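PDB 5CE6: FACT-Spt16 from Cicer arietinum, which serves as a subunit of the FACT histone chaperone complex in transcription, its N-terminal domain being linked to binding of histones H3-H4. Local coordinates for residues F277-S282 with G409-H414; L332-E337 with V357-K362. All blocks are in the same frame, centred on the assembly; numbering follows the deposited sequence.

Contact 1: F277-S282 with G409-H414; sequences FDLRPS and GFQNLH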
loop_
_atom_site.group_PDB
_atom_site.type_symbol
_atom_site.label_atom_id
_atom_site.label_comp_id
_atom_site.label_asym_id
_atom_site.label_seq_id
_atom_site.Cartn_x
_atom_site.Cartn_y
_atom_site.Cartn_z
ATOM N N PHE A 277 -17.996 10.943 7.518
ATOM C CA PHE A 277 -17.155 10.278 6.532
ATOM C C PHE A 277 -15.744 10.850 6.575
ATOM O O PHE A 277 -15.532 11.984 7.038
ATOM C CB PHE A 277 -17.775 10.447 5.137
ATOM C CG PHE A 277 -19.161 9.905 5.040
ATOM C CD1 PHE A 277 -19.373 8.534 4.918
ATOM C CD2 PHE A 277 -20.262 10.763 5.100
ATOM C CE1 PHE A 277 -20.671 8.026 4.836
ATOM C CE2 PHE A 277 -21.559 10.261 5.021
ATOM C CZ PHE A 277 -21.762 8.898 4.895
ATOM N N ASP A 278 -14.785 10.065 6.101
ATOM C CA ASP A 278 -13.394 10.477 6.107
ATOM C C ASP A 278 -12.740 9.614 5.062
ATOM O O ASP A 278 -12.605 8.405 5.244
ATOM C CB ASP A 278 -12.789 10.211 7.485
ATOM C CG ASP A 278 -11.349 10.688 7.609
ATOM O OD1 ASP A 278 -10.729 11.074 6.596
ATOM O OD2 ASP A 278 -10.829 10.662 8.738
ATOM N N LEU A 279 -12.377 10.218 3.934
ATOM C CA LEU A 279 -11.833 9.432 2.840
ATOM C C LEU A 279 -10.321 9.258 2.906
ATOM O O LEU A 279 -9.732 8.678 1.998
ATOM C CB LEU A 279 -12.235 10.018 1.491
ATOM C CG LEU A 279 -13.736 10.197 1.280
ATOM C CD1 LEU A 279 -14.024 10.587 -0.164
ATOM C CD2 LEU A 279 -14.472 8.924 1.653
ATOM N N ARG A 280 -9.684 9.753 3.962
ATOM C CA ARG A 280 -8.256 9.492 4.135
ATOM C C ARG A 280 -8.058 8.002 4.409
ATOM O O ARG A 280 -8.903 7.368 5.036
ATOM C CB ARG A 280 -7.695 10.349 5.269
ATOM C CG ARG A 280 -7.718 11.834 4.949
ATOM C CD ARG A 280 -7.339 12.658 6.149
ATOM N NE ARG A 280 -8.274 12.484 7.256
ATOM C CZ ARG A 280 -8.129 13.076 8.435
ATOM N NH1 ARG A 280 -7.085 13.865 8.642
ATOM N NH2 ARG A 280 -9.011 12.874 9.407
ATOM N N PRO A 281 -6.957 7.419 3.902
ATOM C CA PRO A 281 -6.794 5.968 4.048
ATOM C C PRO A 281 -6.597 5.551 5.508
ATOM O O PRO A 281 -6.779 4.381 5.849
ATOM C CB PRO A 281 -5.548 5.665 3.200
ATOM C CG PRO A 281 -4.798 6.957 3.136
ATOM C CD PRO A 281 -5.860 8.033 3.132
ATOM N N SER A 282 -6.248 6.514 6.354
ATOM C CA SER A 282 -6.022 6.276 7.777
ATOM C C SER A 282 -7.299 6.291 8.616
ATOM O O SER A 282 -7.242 6.179 9.845
ATOM C CB SER A 282 -5.071 7.337 8.325
ATOM O OG SER A 282 -5.620 8.634 8.165
ATOM N N GLY A 409 -12.956 9.398 -4.827
ATOM C CA GLY A 409 -14.132 9.766 -4.069
ATOM C C GLY A 409 -14.630 11.177 -4.262
ATOM O O GLY A 409 -13.998 12.008 -4.922
ATOM N N PHE A 410 -15.800 11.442 -3.689
ATOM C CA PHE A 410 -16.301 12.799 -3.548
ATOM C C PHE A 410 -16.356 13.084 -2.065
ATOM O O PHE A 410 -16.912 12.281 -1.309
ATOM C CB PHE A 410 -17.710 12.922 -4.123
ATOM C CG PHE A 410 -17.754 13.176 -5.600
ATOM C CD1 PHE A 410 -17.119 14.282 -6.146
ATOM C CD2 PHE A 410 -18.452 12.310 -6.444
ATOM C CE1 PHE A 410 -17.183 14.529 -7.524
ATOM C CE2 PHE A 410 -18.523 12.541 -7.812
ATOM C CZ PHE A 410 -17.881 13.646 -8.359
ATOM N N GLN A 411 -15.792 14.216 -1.652
ATOM C CA GLN A 411 -15.765 14.589 -0.228
ATOM C C GLN A 411 -16.654 15.776 0.059
ATOM O O GLN A 411 -16.528 16.821 -0.582
ATOM C CB GLN A 411 -14.342 14.947 0.218
ATOM C CG GLN A 411 -13.266 14.124 -0.437
ATOM C CD GLN A 411 -11.883 14.493 0.048
ATOM O OE1 GLN A 411 -11.112 15.141 -0.666
ATOM N NE2 GLN A 411 -11.555 14.078 1.263
ATOM N N ASN A 412 -17.543 15.615 1.037
ATOM C CA ASN A 412 -18.393 16.704 1.532
ATOM C C ASN A 412 -19.345 17.316 0.505
ATOM O O ASN A 412 -19.496 18.542 0.413
ATOM C CB ASN A 412 -17.566 17.792 2.233
ATOM C CG ASN A 412 -16.757 17.249 3.393
ATOM O OD1 ASN A 412 -17.198 16.343 4.102
ATOM N ND2 ASN A 412 -15.563 17.795 3.587
ATOM N N LEU A 413 -19.992 16.456 -0.272
ATOM C CA LEU A 413 -21.134 16.899 -1.055
ATOM C C LEU A 413 -22.275 17.221 -0.101
ATOM O O LEU A 413 -22.291 16.765 1.044
ATOM C CB LEU A 413 -21.563 15.811 -2.032
ATOM C CG LEU A 413 -20.549 15.457 -3.116
ATOM C CD1 LEU A 413 -21.021 14.233 -3.861
ATOM C CD2 LEU A 413 -20.392 16.630 -4.074
ATOM N N HIS A 414 -23.230 18.023 -0.560
ATOM C CA HIS A 414 -24.414 18.302 0.238
ATOM C C HIS A 414 -25.631 17.602 -0.360
ATOM O O HIS A 414 -25.903 17.740 -1.554
ATOM C CB HIS A 414 -24.646 19.811 0.332
ATOM C CG HIS A 414 -23.643 20.516 1.187
ATOM N ND1 HIS A 414 -23.999 21.271 2.283
ATOM C CD2 HIS A 414 -22.291 20.561 1.121
ATOM C CE1 HIS A 414 -22.911 21.764 2.849
ATOM N NE2 HIS A 414 -21.861 21.346 2.165
HETATM O O HOH W 1 -15.829 14.886 5.793
HETATM O O HOH W 2 -12.787 12.923 3.444
#

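Contact 2: L332-E337 with V357-K362; sequences LLKAQE and VSVVEK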
loop_
_atom_site.group_PDB
_atom_site.type_symbol
_atom_site.label_atom_id
_atom_site.label_comp_id
_atom_site.label_asym_id
_atom_site.label_seq_id
_atom_site.Cartn_x
_atom_site.Cartn_y
_atom_site.Cartn_z
ATOM N N LEU A 332 -19.331 9.592 -10.066
ATOM C CA LEU A 332 -18.129 9.005 -9.465
ATOM C C LEU A 332 -17.741 7.704 -10.153
ATOM O O LEU A 332 -16.565 7.470 -10.427
ATOM C CB LEU A 332 -18.326 8.762 -7.966
ATOM C CG LEU A 332 -17.070 8.183 -7.298
ATOM C CD1 LEU A 332 -15.956 9.224 -7.364
ATOM C CD2 LEU A 332 -17.367 7.816 -5.846
ATOM N N LEU A 333 -18.723 6.846 -10.409
ATOM C CA LEU A 333 -18.455 5.588 -11.099
ATOM C C LEU A 333 -17.854 5.809 -12.492
ATOM O O LEU A 333 -16.876 5.150 -12.873
ATOM C CB LEU A 333 -19.735 4.740 -11.169
ATOM C CG LEU A 333 -19.653 3.442 -11.978
ATOM C CD1 LEU A 333 -18.549 2.531 -11.452
ATOM C CD2 LEU A 333 -20.990 2.738 -11.920
ATOM N N LYS A 334 -18.428 6.739 -13.246
ATOM C CA LYS A 334 -17.954 7.027 -14.599
ATOM C C LYS A 334 -16.538 7.609 -14.533
ATOM O O LYS A 334 -15.682 7.295 -15.365
ATOM C CB LYS A 334 -18.930 7.988 -15.289
ATOM C CG LYS A 334 -18.614 8.323 -16.732
ATOM C CD LYS A 334 -19.730 9.209 -17.296
ATOM C CE LYS A 334 -19.418 9.701 -18.699
ATOM N NZ LYS A 334 -20.569 10.497 -19.234
ATOM N N ALA A 335 -16.287 8.435 -13.521
ATOM C CA ALA A 335 -14.963 9.018 -13.337
ATOM C C ALA A 335 -13.931 7.963 -12.956
ATOM O O ALA A 335 -12.800 7.978 -13.457
ATOM C CB ALA A 335 -15.001 10.133 -12.305
ATOM N N GLN A 336 -14.306 7.061 -12.050
ATOM C CA GLN A 336 -13.390 5.997 -11.643
ATOM C C GLN A 336 -13.055 5.095 -12.823
ATOM O O GLN A 336 -11.906 4.690 -13.004
ATOM C CB GLN A 336 -13.981 5.156 -10.507
ATOM C CG GLN A 336 -12.918 4.260 -9.807
ATOM C CD GLN A 336 -13.398 2.840 -9.546
ATOM O OE1 GLN A 336 -14.418 2.408 -10.075
ATOM N NE2 GLN A 336 -12.646 2.101 -8.727
ATOM N N GLU A 337 -14.066 4.766 -13.618
ATOM C CA GLU A 337 -13.855 3.933 -14.802
ATOM C C GLU A 337 -12.938 4.636 -15.799
ATOM O O GLU A 337 -12.180 3.980 -16.517
ATOM C CB GLU A 337 -15.182 3.610 -15.492
ATOM C CG GLU A 337 -16.103 2.675 -14.720
ATOM C CD GLU A 337 -17.527 2.667 -15.284
ATOM O OE1 GLU A 337 -17.953 3.674 -15.900
ATOM O OE2 GLU A 337 -18.222 1.648 -15.108
ATOM N N VAL A 357 -11.288 14.115 -13.740
ATOM C CA VAL A 357 -11.687 15.523 -13.679
ATOM C C VAL A 357 -12.545 15.894 -14.891
ATOM O O VAL A 357 -13.570 16.565 -14.754
ATOM C CB VAL A 357 -10.456 16.452 -13.595
ATOM C CG1 VAL A 357 -10.883 17.919 -13.579
ATOM C CG2 VAL A 357 -9.628 16.121 -12.355
ATOM N N SER A 358 -12.139 15.436 -16.073
ATOM C CA SER A 358 -12.872 15.752 -17.299
ATOM C C SER A 358 -14.303 15.226 -17.266
ATOM O O SER A 358 -15.235 15.877 -17.763
ATOM C CB SER A 358 -12.141 15.204 -18.527
ATOM O OG SER A 358 -10.912 15.874 -18.736
ATOM N N VAL A 359 -14.470 14.039 -16.690
ATOM C CA VAL A 359 -15.788 13.438 -16.545
ATOM C C VAL A 359 -16.674 14.277 -15.628
ATOM O O VAL A 359 -17.828 14.567 -15.953
ATOM C CB VAL A 359 -15.683 12.004 -15.982
ATOM C CG1 VAL A 359 -17.021 11.538 -15.429
ATOM C CG2 VAL A 359 -15.184 11.054 -17.055
ATOM N N VAL A 360 -16.138 14.662 -14.473
ATOM C CA VAL A 360 -16.918 15.449 -13.524
ATOM C C VAL A 360 -17.218 16.837 -14.098
ATOM O O VAL A 360 -18.333 17.344 -13.960
ATOM C CB VAL A 360 -16.229 15.536 -12.145
ATOM C CG1 VAL A 360 -17.115 16.268 -11.149
ATOM C CG2 VAL A 360 -15.926 14.135 -11.617
ATOM N N GLU A 361 -16.245 17.434 -14.781
ATOM C CA GLU A 361 -16.453 18.759 -15.381
ATOM C C GLU A 361 -17.599 18.742 -16.396
ATOM O O GLU A 361 -18.387 19.694 -16.486
ATOM C CB GLU A 361 -15.159 19.279 -16.025
ATOM C CG GLU A 361 -15.291 20.652 -16.697
ATOM C CD GLU A 361 -15.532 21.793 -15.716
ATOM O OE1 GLU A 361 -16.053 22.851 -16.147
ATOM O OE2 GLU A 361 -15.194 21.641 -14.521
ATOM N N LYS A 362 -17.705 17.653 -17.152
ATOM C CA LYS A 362 -18.774 17.514 -18.140
ATOM C C LYS A 362 -20.144 17.247 -17.514
ATOM O O LYS A 362 -21.127 17.908 -17.852
ATOM C CB LYS A 362 -18.442 16.413 -19.160
ATOM C CG LYS A 362 -19.592 16.095 -20.123
ATOM C CD LYS A 362 -19.127 15.271 -21.315
ATOM C CE LYS A 362 -20.290 14.894 -22.230
ATOM N NZ LYS A 362 -21.079 16.080 -22.672
#

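Contact 1: F277-S282 with G409-H414
L279 and Q411 mark the nearest approach of two backbones that stay apart, their CA atoms 7.2 Å from each other. The 277-282 segment is an irregular loop between strands 270-273 and 296-306. Opposite it, strand 403-414 turns a corner at N412, whose positive phi of 61° accompanies the change of direction. Direct contact rests on L279. Its CG stands anti to the carbonyl carbon (chi1 -55°), and L279 CD1 reaches the strand, 3.5 Å from F410 O and 3.6 Å from Q411 CG. L279 CD1 also lies against G409, 4.0 Å from G409 CA, where the missing side chain leaves it room. The L279 side chain touches I299 of strand 296-306 as well, which places the leucine between strands of two sheets in the metallopeptidase-like (M24, "pita-bread") domain. Two waters make the polar links. One accepts from L279 N and from Q411 NE2, each at 2.8 Å; the extended glutamine chain crosses L279 to carry its amide there. The other donates to F277 O and, at 2.6 Å, to N412 OD1. Within the loop, D278 OD1 accepts from R280 N in an Asx turn, while the R280 guanidinium grips the D278 carboxylate side-on. R280 NE donates to the syn lone pair of D278 OD1 at 2.9 Å, nearly straight at 167°, and R280 NH2 bonds to D278 OD2.

Contact 2: L332-E337 with V357-K362
A335 faces V359 where two helices of the M24 metallopeptidase-like domain pack as an antiparallel helical hairpin. Successive in the chain, helices 323-342 and 349-363 run at 151° to one another, with local axes 8.5 Å apart. Such a close approach suits the small alanine at the crossing, where the CA atoms of A335 and V359 come within 5.5 Å.

Apolar packing carries the interface. V359 sets its CG1 methyl against the facing helix, over the backbone between K334 and A335, 3.7 Å from A335 N. The A335 methyl is shared by two valines: its CB lies 4.0 Å from V359 CG1, and V360 CG2 touches it less closely. V360 also meets V331 on the facing helix and F410 on strand 403-414, while A335 touches L408 of that strand, so this edge of the hairpin is turned to the sheet.

K334, on the exposed edge, contributes both hydrocarbon and charge. With CG anti to the backbone N (chi1 -177°) and the chain extended beyond it, the aliphatic part of K334 slants across V359, K334 CG lying 3.8 Å from V359 CG1. The ammonium group continues to a salt bridge with D363, just beyond the second segment. That carboxylate probably eases the proximity of a like charge, K362 NZ, 6.6 Å from K334 NZ.

How the contacts relate
Contacts 1 and 2 have centres about 16 Å apart and meet through strand 403-414, whose two faces serve different partners. At contact 1 the strand receives L279 from the loop; from its other side the F410 ring reaches the helices of contact 2, its CE2 3.8 Å from L332 CB and its CZ 3.8 Å from V360 CG2. G409 adds a further junction, its CA 3.8 Å from L332 CD1. In sequence, both helices of contact 2 fall between the two segments of contact 1. The F277 side chain of contact 1 touches N422, which with A295 and S420 forms the potassium site. A bound acetate, probably from the crystallisation liquor, lies about 5 Å from the L279 side chain.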